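Local coordinates for protein frutapin (Artocarpus altilis, PDB 5TQZ) that binds glucose in its sugar pocket and, as a jacalin-related plant lectin, probably recognises glucose- or mannose-type carbohydrates, at residues 16-21 with 134-139; 92-97 with 140-145. All blocks are in the same frame, centred on the assembly; numbering follows the deposited sequence. Where two conformers were deposited one is given.

Interaction 1: residues 16-21 with 134-139. With GLC (alpha-D-glucopyranose), chain E.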
loop_
_atom_site.group_PDB
_atom_site.type_symbol
_atom_site.label_atom_id
_atom_site.label_comp_id
_atom_site.label_asym_id
_atom_site.label_seq_id
_atom_site.Cartn_x
_atom_site.Cartn_y
_atom_site.Cartn_z
ATOM N N GLY A 16 -24.865 2.496 19.692
ATOM C CA GLY A 16 -24.024 3.599 20.142
ATOM C C GLY A 16 -23.795 4.538 18.931
ATOM O O GLY A 16 -24.475 4.449 17.986
ATOM N N ASN A 17 -22.785 5.370 19.032
ATOM C CA ASN A 17 -22.368 6.277 17.896
ATOM C C ASN A 17 -20.988 5.873 17.341
ATOM O O ASN A 17 -20.031 5.517 18.052
ATOM C CB ASN A 17 -22.332 7.712 18.355
ATOM C CG ASN A 17 -23.590 8.119 19.126
ATOM O OD1 ASN A 17 -24.653 7.809 18.694
ATOM N ND2 ASN A 17 -23.464 8.842 20.175
ATOM N N GLU A 18 -20.909 5.979 16.007
ATOM C CA GLU A 18 -19.601 5.682 15.246
ATOM C C GLU A 18 -18.476 6.702 15.532
ATOM O O GLU A 18 -18.673 7.941 15.808
ATOM C CB GLU A 18 -19.903 5.605 13.739
ATOM C CG GLU A 18 -20.004 6.977 13.047
ATOM C CD GLU A 18 -20.697 7.019 11.695
ATOM O OE1 GLU A 18 -20.183 6.185 10.976
ATOM O OE2 GLU A 18 -21.450 7.875 11.195
ATOM N N TRP A 19 -17.258 6.180 15.385
ATOM C CA TRP A 19 -16.019 6.899 15.431
ATOM C C TRP A 19 -14.958 6.196 14.639
ATOM O O TRP A 19 -15.013 4.963 14.290
ATOM C CB TRP A 19 -15.601 7.146 16.848
ATOM C CG TRP A 19 -15.364 5.885 17.613
ATOM C CD1 TRP A 19 -16.256 5.287 18.538
ATOM C CD2 TRP A 19 -14.167 5.094 17.698
ATOM N NE1 TRP A 19 -15.736 4.230 19.028
ATOM C CE2 TRP A 19 -14.506 3.978 18.511
ATOM C CE3 TRP A 19 -12.905 5.086 17.088
ATOM C CZ2 TRP A 19 -13.547 3.040 18.895
ATOM C CZ3 TRP A 19 -12.062 4.011 17.378
ATOM C CH2 TRP A 19 -12.398 3.014 18.254
ATOM N N ASP A 20 -13.887 6.984 14.217
ATOM C CA ASP A 20 -12.835 6.402 13.402
ATOM C C ASP A 20 -11.658 7.277 13.751
ATOM O O ASP A 20 -11.696 8.483 13.416
ATOM C CB ASP A 20 -13.137 6.522 11.878
ATOM C CG ASP A 20 -12.123 5.773 11.054
ATOM O OD1 ASP A 20 -11.101 5.322 11.510
ATOM O OD2 ASP A 20 -12.451 5.519 9.818
ATOM N N ASP A 21 -10.644 6.725 14.415
ATOM C CA ASP A 21 -9.490 7.491 14.754
ATOM C C ASP A 21 -8.609 7.750 13.521
ATOM O O ASP A 21 -7.669 8.620 13.495
ATOM C CB ASP A 21 -8.595 6.751 15.740
ATOM C CG ASP A 21 -9.242 6.567 17.121
ATOM O OD1 ASP A 21 -10.222 7.305 17.437
ATOM O OD2 ASP A 21 -8.614 5.803 17.965
ATOM N N LYS A 134 -11.087 1.907 14.446
ATOM C CA LYS A 134 -12.413 2.541 14.414
ATOM C C LYS A 134 -13.389 1.722 15.193
ATOM O O LYS A 134 -13.138 0.540 15.425
ATOM C CB LYS A 134 -12.821 2.718 12.941
ATOM C CG LYS A 134 -12.972 1.450 12.203
ATOM C CD LYS A 134 -13.246 1.602 10.713
ATOM C CE LYS A 134 -14.555 2.252 10.446
ATOM N NZ LYS A 134 -14.967 2.412 9.049
ATOM N N GLY A 135 -14.532 2.278 15.462
ATOM C CA GLY A 135 -15.576 1.507 16.208
ATOM C C GLY A 135 -16.853 2.205 16.383
ATOM O O GLY A 135 -17.174 3.153 15.700
ATOM N N ARG A 136 -17.524 1.765 17.423
ATOM C CA ARG A 136 -18.782 2.482 17.816
ATOM C C ARG A 136 -18.869 2.364 19.278
ATOM O O ARG A 136 -18.651 1.223 19.812
ATOM C CB ARG A 136 -20.052 1.761 17.183
ATOM C CG ARG A 136 -20.108 1.705 15.567
ATOM C CD ARG A 136 -21.451 1.029 15.085
ATOM N NE ARG A 136 -22.584 1.825 15.508
ATOM C CZ ARG A 136 -23.014 2.887 14.807
ATOM N NH1 ARG A 136 -22.468 3.297 13.610
ATOM N NH2 ARG A 136 -23.913 3.695 15.289
ATOM N N THR A 137 -19.294 3.448 19.918
ATOM C CA THR A 137 -19.342 3.496 21.360
ATOM C C THR A 137 -20.621 4.131 21.817
ATOM O O THR A 137 -20.916 5.257 21.390
ATOM C CB THR A 137 -18.169 4.215 22.010
ATOM O OG1 THR A 137 -16.931 3.599 21.574
ATOM C CG2 THR A 137 -18.327 4.283 23.560
ATOM N N GLY A 138 -21.271 3.545 22.791
ATOM C CA GLY A 138 -22.342 4.190 23.557
ATOM C C GLY A 138 -22.027 4.303 25.027
ATOM O O GLY A 138 -21.250 5.120 25.401
ATOM N N ASP A 139 -22.713 3.552 25.893
ATOM C CA ASP A 139 -22.118 3.301 27.222
ATOM C C ASP A 139 -21.103 2.304 27.147
ATOM O O ASP A 139 -20.309 2.168 28.087
ATOM C CB ASP A 139 -23.189 2.826 28.179
ATOM C CG ASP A 139 -24.059 3.948 28.616
ATOM O OD1 ASP A 139 -23.434 4.937 29.106
ATOM O OD2 ASP A 139 -25.310 3.871 28.400
HETATM C C1 GLC E . -25.847 3.140 24.775
HETATM C C2 GLC E . -26.750 3.247 23.532
HETATM C C3 GLC E . -26.892 1.922 22.742
HETATM C C4 GLC E . -25.619 1.097 22.782
HETATM C C5 GLC E . -25.415 0.751 24.235
HETATM C C6 GLC E . -24.071 0.224 24.597
HETATM O O1 GLC E . -26.064 3.783 26.062
HETATM O O2 GLC E . -28.037 3.839 23.689
HETATM O O3 GLC E . -27.182 2.265 21.389
HETATM O O4 GLC E . -25.810 -0.103 22.036
HETATM O O5 GLC E . -25.638 1.809 25.150
HETATM O O6 GLC E . -23.023 1.072 24.080
#
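The indole of Trp19 lies with one face on the backbone of Lys134 and Gly135. Gly135 N sits 3.3 Å above the ring plane, over its centre, and the CH-pi contact from Gly135 CA comes 3.9 Å from the centroid of the six-membered ring of Trp19. CG of Trp19 is wedged between its own N and carbonyl carbon (chi1 62°), which folds the ring back over the partner strand. At the edge, somewhat tilted from the ring plane, Thr137 OG1 accepts from Trp19 NE1 (2.9 Å). His57 stacks on Trp19. The Arg136 guanidinium carries Glu18 N over one face. Arg136 NH2 gives Gly16 O a bent bond (2.9 Å, 140° at the hydrogen), the oxygen lying tilted from the guanidinium plane, and Arg136 NE is held by Gly15 O. Asp20 OD1 touches Lys134 CB, but the hydrogen bond of Asp20 OD1 goes to His147, and Lys134 NZ forms a salt bridge with Glu126 of the second subunit. Gly16 N reaches glucose O3 (2.9 Å). The backbones pair as antiparallel strands through Asn17 with Thr137 and Trp19 with Gly135. Strand 17-20 is outermost within this chain in its four-stranded sheet, and strand 127-137 lies between it and strand 141-149.

Interaction 2: residues 92-97 with 140-145. With GLC (alpha-D-glucopyranose), chain E.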
loop_
_atom_site.group_PDB
_atom_site.type_symbol
_atom_site.label_atom_id
_atom_site.label_comp_id
_atom_site.label_asym_id
_atom_site.label_seq_id
_atom_site.Cartn_x
_atom_site.Cartn_y
_atom_site.Cartn_z
ATOM N N THR A 92 -29.513 -4.708 24.962
ATOM C CA THR A 92 -30.502 -5.919 24.844
ATOM C C THR A 92 -30.746 -6.350 23.424
ATOM O O THR A 92 -31.158 -7.538 23.153
ATOM C CB THR A 92 -31.873 -5.513 25.461
ATOM O OG1 THR A 92 -31.555 -4.932 26.735
ATOM C CG2 THR A 92 -32.744 -6.650 25.765
ATOM N N ARG A 93 -30.567 -5.393 22.485
ATOM C CA ARG A 93 -30.989 -5.644 21.090
ATOM C C ARG A 93 -29.876 -5.898 20.197
ATOM O O ARG A 93 -30.163 -6.451 19.180
ATOM C CB ARG A 93 -31.805 -4.459 20.547
ATOM C CG ARG A 93 -32.943 -4.168 21.344
ATOM C CD ARG A 93 -33.685 -2.969 20.666
ATOM N NE ARG A 93 -34.982 -2.962 21.094
ATOM C CZ ARG A 93 -36.030 -3.401 20.398
ATOM N NH1 ARG A 93 -35.850 -3.756 19.080
ATOM N NH2 ARG A 93 -37.164 -3.233 20.892
ATOM N N THR A 94 -28.593 -5.466 20.476
ATOM C CA THR A 94 -27.570 -5.482 19.544
ATOM C C THR A 94 -26.309 -5.964 20.256
ATOM O O THR A 94 -26.166 -5.708 21.465
ATOM C CB THR A 94 -27.412 -4.068 18.807
ATOM O OG1 THR A 94 -27.252 -2.945 19.697
ATOM C CG2 THR A 94 -28.665 -3.888 18.053
ATOM N N PRO A 95 -25.462 -6.752 19.569
ATOM C CA PRO A 95 -24.219 -7.151 20.154
ATOM C C PRO A 95 -23.194 -6.057 20.399
ATOM O O PRO A 95 -23.249 -5.080 19.752
ATOM C CB PRO A 95 -23.634 -8.219 19.159
ATOM C CG PRO A 95 -24.270 -7.879 17.906
ATOM C CD PRO A 95 -25.562 -7.132 18.139
ATOM N N VAL A 96 -22.457 -6.130 21.520
ATOM C CA VAL A 96 -21.354 -5.240 21.826
ATOM C C VAL A 96 -20.116 -6.027 21.881
ATOM O O VAL A 96 -20.213 -7.239 21.813
ATOM C CB VAL A 96 -21.571 -4.527 23.104
ATOM C CG1 VAL A 96 -22.940 -3.783 23.052
ATOM C CG2 VAL A 96 -21.493 -5.429 24.335
ATOM N N VAL A 97 -18.958 -5.390 22.133
ATOM C CA VAL A 97 -17.671 -6.169 22.268
ATOM C C VAL A 97 -17.659 -6.518 23.725
ATOM O O VAL A 97 -17.610 -5.576 24.589
ATOM C CB VAL A 97 -16.533 -5.252 21.818
ATOM C CG1 VAL A 97 -15.176 -5.977 22.056
ATOM C CG2 VAL A 97 -16.767 -4.750 20.378
ATOM N N LEU A 140 -21.050 1.570 26.064
ATOM C CA LEU A 140 -20.140 0.425 25.871
ATOM C C LEU A 140 -19.502 0.538 24.489
ATOM O O LEU A 140 -19.937 1.331 23.602
ATOM C CB LEU A 140 -20.877 -0.984 25.891
ATOM C CG LEU A 140 -21.379 -1.299 27.288
ATOM C CD1 LEU A 140 -22.339 -2.360 27.160
ATOM C CD2 LEU A 140 -20.364 -1.762 28.306
ATOM N N LEU A 141 -18.468 -0.253 24.327
ATOM C CA LEU A 141 -17.790 -0.476 22.967
ATOM C C LEU A 141 -18.697 -1.357 22.172
ATOM O O LEU A 141 -18.618 -2.601 22.346
ATOM C CB LEU A 141 -16.419 -1.057 23.080
ATOM C CG LEU A 141 -15.629 -1.146 21.732
ATOM C CD1 LEU A 141 -15.380 0.247 21.065
ATOM C CD2 LEU A 141 -14.328 -1.955 21.810
ATOM N N ASP A 142 -19.621 -0.805 21.374
ATOM C CA ASP A 142 -20.490 -1.584 20.584
ATOM C C ASP A 142 -19.769 -2.385 19.489
ATOM O O ASP A 142 -20.189 -3.585 19.151
ATOM C CB ASP A 142 -21.569 -0.703 19.907
ATOM C CG ASP A 142 -22.574 -0.244 20.885
ATOM O OD1 ASP A 142 -22.184 0.684 21.574
ATOM O OD2 ASP A 142 -23.608 -0.884 21.003
ATOM N N ALA A 143 -18.785 -1.709 18.834
ATOM C CA ALA A 143 -18.135 -2.300 17.635
ATOM C C ALA A 143 -16.671 -1.913 17.572
ATOM O O ALA A 143 -16.360 -0.827 18.084
ATOM C CB ALA A 143 -18.828 -1.882 16.351
ATOM N N ILE A 144 -15.827 -2.738 16.934
ATOM C CA ILE A 144 -14.448 -2.316 16.669
ATOM C C ILE A 144 -13.932 -2.877 15.329
ATOM O O ILE A 144 -14.307 -3.957 14.843
ATOM C CB ILE A 144 -13.527 -2.701 17.832
ATOM C CG1 ILE A 144 -12.107 -2.052 17.790
ATOM C CG2 ILE A 144 -13.453 -4.195 17.960
ATOM C CD1 ILE A 144 -11.471 -2.370 19.110
ATOM N N GLY A 145 -13.037 -2.081 14.694
ATOM C CA GLY A 145 -12.363 -2.502 13.427
ATOM C C GLY A 145 -11.015 -1.901 13.350
ATOM O O GLY A 145 -10.668 -1.082 14.185
HETATM C C1 GLC E . -25.847 3.140 24.775
HETATM C C2 GLC E . -26.750 3.247 23.532
HETATM C C3 GLC E . -26.892 1.922 22.742
HETATM C C4 GLC E . -25.619 1.097 22.782
HETATM C C5 GLC E . -25.415 0.751 24.235
HETATM C C6 GLC E . -24.071 0.224 24.597
HETATM O O1 GLC E . -26.064 3.783 26.062
HETATM O O2 GLC E . -28.037 3.839 23.689
HETATM O O3 GLC E . -27.182 2.265 21.389
HETATM O O4 GLC E . -25.810 -0.103 22.036
HETATM O O5 GLC E . -25.638 1.809 25.150
HETATM O O6 GLC E . -23.023 1.072 24.080
HETATM O O HOH W 1 -24.517 -2.736 19.341
#
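Val96 and Asp142 meet where two sheets of the jacalin-like beta-prism come together beside the sugar pocket. CG1 of Val96 packs against Asp142 OD2 at 3.6 Å, the two side chains crossing at a slant. The strands they belong to are far from parallel: the axes of 95-97 and 141-145 make an angle of 70° and come within 4.5 Å. Val97 N donates to Leu141 O, with a distance of 2.8 Å, and the N-H lies nearly in line with the C=O. It is the one direct hydrogen bond between the segments.

Around this bond the packing is apolar. Val97 CB rests on Leu141 CD2 at 4.0 Å. Val96 CG2 faces Leu140 CD1 at a looser 4.3 Å. Ile38 of strand 38-47 touches both Val97 and Leu141, so a third sheet closes on the same spot.

The same carboxylate that touches Val96 CG1 also binds the glucose. The CG of Asp142 stands beside the backbone N, anti to the carbonyl carbon (chi1 -73°), and the two oxygens then grip different hydroxyls. Glucose O6 donates to Asp142 OD1, and glucose O4 donates to Asp142 OD2. Leu140 N also gives its hydrogen to glucose O6, so that hydroxyl accepts from the backbone and donates to the carboxylate. Asp142 and Ala143 form a classic beta bulge opposite Arg136.

A water ties Thr94 to this site. It accepts from Thr94 OG1 and donates to Pro95 O. Its second hydrogen goes to Asp142 OD2, and the distance from the water oxygen to that Asp142 OD2 is 2.6 Å.

The centres of interactions 1 and 2 lie 9 Å apart, on the same side of the chain's centre. Along the chain the segments alternate: 16-21, 92-97, 134-139, 140-145. The last two are consecutive, and their strands 127-137 and 141-149 are neighbours in one sheet. That sheet also holds strand 17-20, so interaction 1 lies within it. Interaction 2 instead joins it to the sheet of strand 95-104. Both contacts touch the same glucose. Gly16 and Asp139 come from interaction 1, Leu140 and Asp142 from interaction 2. The pocket is thus built from an early loop and the late segment 138-142, which runs into strand 141-149, brought together by the fold.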